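Local coordinates for protein Epf (Streptococcus pyogenes, PDB 4ES8) that acts as a cell-surface adhesin, binding to cells through an N-terminal domain that contains a carbohydrate-binding module, at residues D50-H55 and D143-S148. Numbering follows the deposited sequence. Where two conformers were deposited one is given.
Sequences DSYVFH and DSFKIS
The carboxylate of D50 is gripped at both oxygens by S148: OD2 accepts the hydroxyl OG at 2.6 Å and OD1 accepts the backbone N at 2.9 Å, each through its syn lone pair. CG of D50 stands anti to the backbone N (chi1 -177°), which swings the carboxylate across to the 3-10 segment that starts at I147. A water bound to D50 OD2 also reaches K146 NZ weakly; the direct D50 OD2 to K146 NZ salt bridge is long, at 3.9 Å. D50 O takes the N-H of I147 in the carbonyl plane. Beyond it, Y52 and F145 form an antiparallel hydrogen-bonded pair: Y52 N lies 2.8 Å from F145 O, almost on the line of that C=O bond, and F145 N returns to Y52 O at 3.1 Å, 25° off the carbonyl plane. Their side chains lie side by side and point the same way, ring planes 8° apart but slid so that they barely overlap; CB of Y52 makes a CH-pi contact over the F145 face, and CZ of F145 sits over one face of the Y52 ring, toward its rim. Both pack on strands 97-105 and 186-194 (A100, L191, V189), and Y52 OH bonds to S98. Strand 51-54 thus pairs with both 41-46 and 144-146 in an antiparallel sheet of the adhesin domain, while D50 ties the following 3-10 segment to it, its negative charge probably tempered by S148 and nearby K146.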
ATOM      1  N   ASP A  50     -22.803  -7.892  -0.649  1.00  9.21           N
ATOM      2  CA  ASP A  50     -21.345  -7.956  -0.598  1.00  8.28           C
ATOM      3  C   ASP A  50     -20.739  -7.869  -2.017  1.00 10.34           C
ATOM      4  O   ASP A  50     -19.573  -7.522  -2.147  1.00 10.01           O
ATOM      5  CB  ASP A  50     -20.974  -9.317   0.040  1.00 10.25           C
ATOM      6  CG  ASP A  50     -19.502  -9.581   0.255  1.00 12.45           C
ATOM      7  OD1 ASP A  50     -18.799  -8.666   0.720  1.00 11.79           O
ATOM      8  OD2 ASP A  50     -19.061 -10.721  -0.004  1.00 15.69           O
ATOM      9  N   SER A  51     -21.542  -8.187  -3.068  1.00  8.69           N
ATOM     10  CA  SER A  51     -21.064  -8.306  -4.439  0.50  7.70           C
ATOM     11  C   SER A  51     -21.337  -7.095  -5.312  1.00  8.63           C
ATOM     12  O   SER A  51     -22.459  -6.571  -5.343  1.00  9.81           O
ATOM     13  CB  SER A  51     -21.685  -9.534  -5.088  0.50 10.27           C
ATOM     14  OG  SER A  51     -21.313 -10.686  -4.356  0.50  8.29           O
ATOM     15  N   TYR A  52     -20.301  -6.690  -6.058  1.00  6.76           N
ATOM     16  CA  TYR A  52     -20.356  -5.522  -6.941  1.00  5.79           C
ATOM     17  C   TYR A  52     -19.962  -5.884  -8.357  1.00  8.53           C
ATOM     18  O   TYR A  52     -19.029  -6.660  -8.575  1.00  8.60           O
ATOM     19  CB  TYR A  52     -19.355  -4.455  -6.438  1.00  6.59           C
ATOM     20  CG  TYR A  52     -19.828  -3.726  -5.200  1.00  6.27           C
ATOM     21  CD1 TYR A  52     -19.787  -4.337  -3.950  1.00  7.82           C
ATOM     22  CD2 TYR A  52     -20.341  -2.437  -5.285  1.00  6.54           C
ATOM     23  CE1 TYR A  52     -20.244  -3.676  -2.804  1.00  7.66           C
ATOM     24  CE2 TYR A  52     -20.793  -1.764  -4.154  1.00  6.16           C
ATOM     25  CZ  TYR A  52     -20.769  -2.397  -2.917  1.00  6.97           C
ATOM     26  OH  TYR A  52     -21.205  -1.737  -1.788  1.00  7.39           O
ATOM     27  N   VAL A  53     -20.626  -5.239  -9.322  1.00  7.32           N
ATOM     28  CA  VAL A  53     -20.310  -5.388 -10.729  1.00  6.02           C
ATOM     29  C   VAL A  53     -20.034  -4.014 -11.339  1.00  9.26           C
ATOM     30  O   VAL A  53     -20.314  -2.988 -10.717  1.00  8.16           O
ATOM     31  CB  VAL A  53     -21.420  -6.117 -11.519  1.00  7.99           C
ATOM     32  CG1 VAL A  53     -21.700  -7.501 -10.939  1.00  8.34           C
ATOM     33  CG2 VAL A  53     -22.688  -5.261 -11.589  1.00  8.60           C
ATOM     34  N   PHE A  54     -19.479  -3.995 -12.545  1.00  6.95           N
ATOM     35  CA  PHE A  54     -19.031  -2.762 -13.178  1.00  6.64           C
ATOM     36  C   PHE A  54     -20.203  -1.848 -13.537  1.00  9.04           C
ATOM     37  O   PHE A  54     -21.231  -2.310 -14.040  1.00  8.89           O
ATOM     38  CB  PHE A  54     -18.169  -3.101 -14.404  1.00  7.91           C
ATOM     39  CG  PHE A  54     -17.432  -1.918 -14.979  1.00  7.66           C
ATOM     40  CD1 PHE A  54     -16.250  -1.475 -14.407  1.00  9.12           C
ATOM     41  CD2 PHE A  54     -17.889  -1.285 -16.136  1.00  8.31           C
ATOM     42  CE1 PHE A  54     -15.549  -0.392 -14.956  1.00  9.15           C
ATOM     43  CE2 PHE A  54     -17.175  -0.226 -16.704  1.00 10.20           C
ATOM     44  CZ  PHE A  54     -16.012   0.220 -16.107  1.00  8.62           C
ATOM     45  N   HIS A  55     -20.042  -0.535 -13.258  1.00  6.81           N
ATOM     46  CA  HIS A  55     -21.053   0.499 -13.453  1.00  6.71           C
ATOM     47  C   HIS A  55     -20.872   1.128 -14.824  1.00  9.25           C
ATOM     48  O   HIS A  55     -20.127   2.103 -15.004  1.00  8.30           O
ATOM     49  CB  HIS A  55     -20.900   1.546 -12.334  1.00  6.63           C
ATOM     50  CG  HIS A  55     -21.858   2.708 -12.325  1.00  7.76           C
ATOM     51  ND1 HIS A  55     -21.856   3.681 -13.328  1.00  8.47           N
ATOM     52  CD2 HIS A  55     -22.761   3.066 -11.380  1.00  8.82           C
ATOM     53  CE1 HIS A  55     -22.772   4.573 -12.966  1.00  8.55           C
ATOM     54  NE2 HIS A  55     -23.336   4.260 -11.800  1.00  9.21           N
ATOM     55  N   ASP A 143     -15.068  -6.158 -14.799  1.00 10.19           N
ATOM     56  CA  ASP A 143     -14.431  -6.341 -13.507  1.00  8.00           C
ATOM     57  C   ASP A 143     -15.510  -6.398 -12.428  1.00  8.28           C
ATOM     58  O   ASP A 143     -16.616  -5.873 -12.609  1.00  8.88           O
ATOM     59  CB  ASP A 143     -13.437  -5.200 -13.213  1.00  8.75           C
ATOM     60  CG  ASP A 143     -12.429  -5.494 -12.110  1.00  9.91           C
ATOM     61  OD1 ASP A 143     -12.255  -6.703 -11.738  1.00  9.92           O
ATOM     62  OD2 ASP A 143     -11.808  -4.529 -11.601  1.00 10.77           O
ATOM     63  N   SER A 144     -15.200  -7.081 -11.340  1.00  7.12           N
ATOM     64  CA  SER A 144     -16.145  -7.262 -10.244  0.50  5.94           C
ATOM     65  C   SER A 144     -15.378  -7.478  -8.970  1.00 10.82           C
ATOM     66  O   SER A 144     -14.159  -7.720  -9.018  1.00 11.46           O
ATOM     67  CB  SER A 144     -17.043  -8.464 -10.526  0.50  7.79           C
ATOM     68  OG  SER A 144     -16.245  -9.638 -10.557  0.50  6.01           O
ATOM     69  N   PHE A 145     -16.061  -7.359  -7.832  1.00  7.87           N
ATOM     70  CA  PHE A 145     -15.409  -7.615  -6.558  1.00  7.77           C
ATOM     71  C   PHE A 145     -16.440  -7.820  -5.477  1.00  9.90           C
ATOM     72  O   PHE A 145     -17.622  -7.484  -5.665  1.00  9.78           O
ATOM     73  CB  PHE A 145     -14.450  -6.461  -6.121  1.00  9.54           C
ATOM     74  CG  PHE A 145     -15.114  -5.218  -5.576  1.00  8.92           C
ATOM     75  CD1 PHE A 145     -15.555  -4.204  -6.434  1.00  9.48           C
ATOM     76  CD2 PHE A 145     -15.249  -5.024  -4.203  1.00  9.00           C
ATOM     77  CE1 PHE A 145     -16.180  -3.059  -5.928  1.00 10.67           C
ATOM     78  CE2 PHE A 145     -15.875  -3.873  -3.695  1.00 10.44           C
ATOM     79  CZ  PHE A 145     -16.333  -2.890  -4.566  1.00  8.84           C
ATOM     80  N   LYS A 146     -15.959  -8.361  -4.341  1.00  9.68           N
ATOM     81  CA  LYS A 146     -16.754  -8.553  -3.126  0.50  9.06           C
ATOM     82  C   LYS A 146     -16.086  -7.794  -2.005  1.00 11.46           C
ATOM     83  O   LYS A 146     -14.865  -7.828  -1.910  1.00 10.00           O
ATOM     84  CB  LYS A 146     -16.883 -10.035  -2.742  0.50 11.74           C
ATOM     85  CG  LYS A 146     -17.740 -10.885  -3.681  0.50 19.29           C
ATOM     86  CD  LYS A 146     -18.320 -12.097  -2.938  0.50 26.61           C
ATOM     87  CE  LYS A 146     -17.318 -13.185  -2.624  0.50 41.12           C
ATOM     88  NZ  LYS A 146     -17.782 -14.052  -1.506  0.50 50.20           N
ATOM     89  N   ILE A 147     -16.859  -7.091  -1.161  1.00  8.23           N
ATOM     90  CA  ILE A 147     -16.232  -6.347  -0.059  1.00  7.29           C
ATOM     91  C   ILE A 147     -15.381  -7.314   0.773  1.00 10.61           C
ATOM     92  O   ILE A 147     -14.250  -6.984   1.152  1.00 10.62           O
ATOM     93  CB  ILE A 147     -17.309  -5.682   0.813  1.00  9.61           C
ATOM     94  CG1 ILE A 147     -18.090  -4.627   0.020  1.00 10.01           C
ATOM     95  CG2 ILE A 147     -16.683  -5.068   2.085  1.00 11.77           C
ATOM     96  CD1 ILE A 147     -19.285  -4.004   0.824  1.00  9.75           C
ATOM     97  N   SER A 148     -15.943  -8.505   1.031  1.00 10.87           N
ATOM     98  CA  SER A 148     -15.324  -9.541   1.871  1.00 12.08           C
ATOM     99  C   SER A 148     -14.011 -10.101   1.275  1.00 16.71           C
ATOM    100  O   SER A 148     -13.312 -10.831   1.985  1.00 19.16           O
ATOM    101  CB  SER A 148     -16.317 -10.675   2.117  1.00 14.25           C
ATOM    102  OG  SER A 148     -16.649 -11.316   0.902  1.00 17.33           O
TER
HETATM  103  O   HOH W   1     -20.375 -12.996   0.328  1.00 35.75           O
HETATM  104  O   HOH W   2     -18.876  -6.469 -13.920  1.00 11.14           O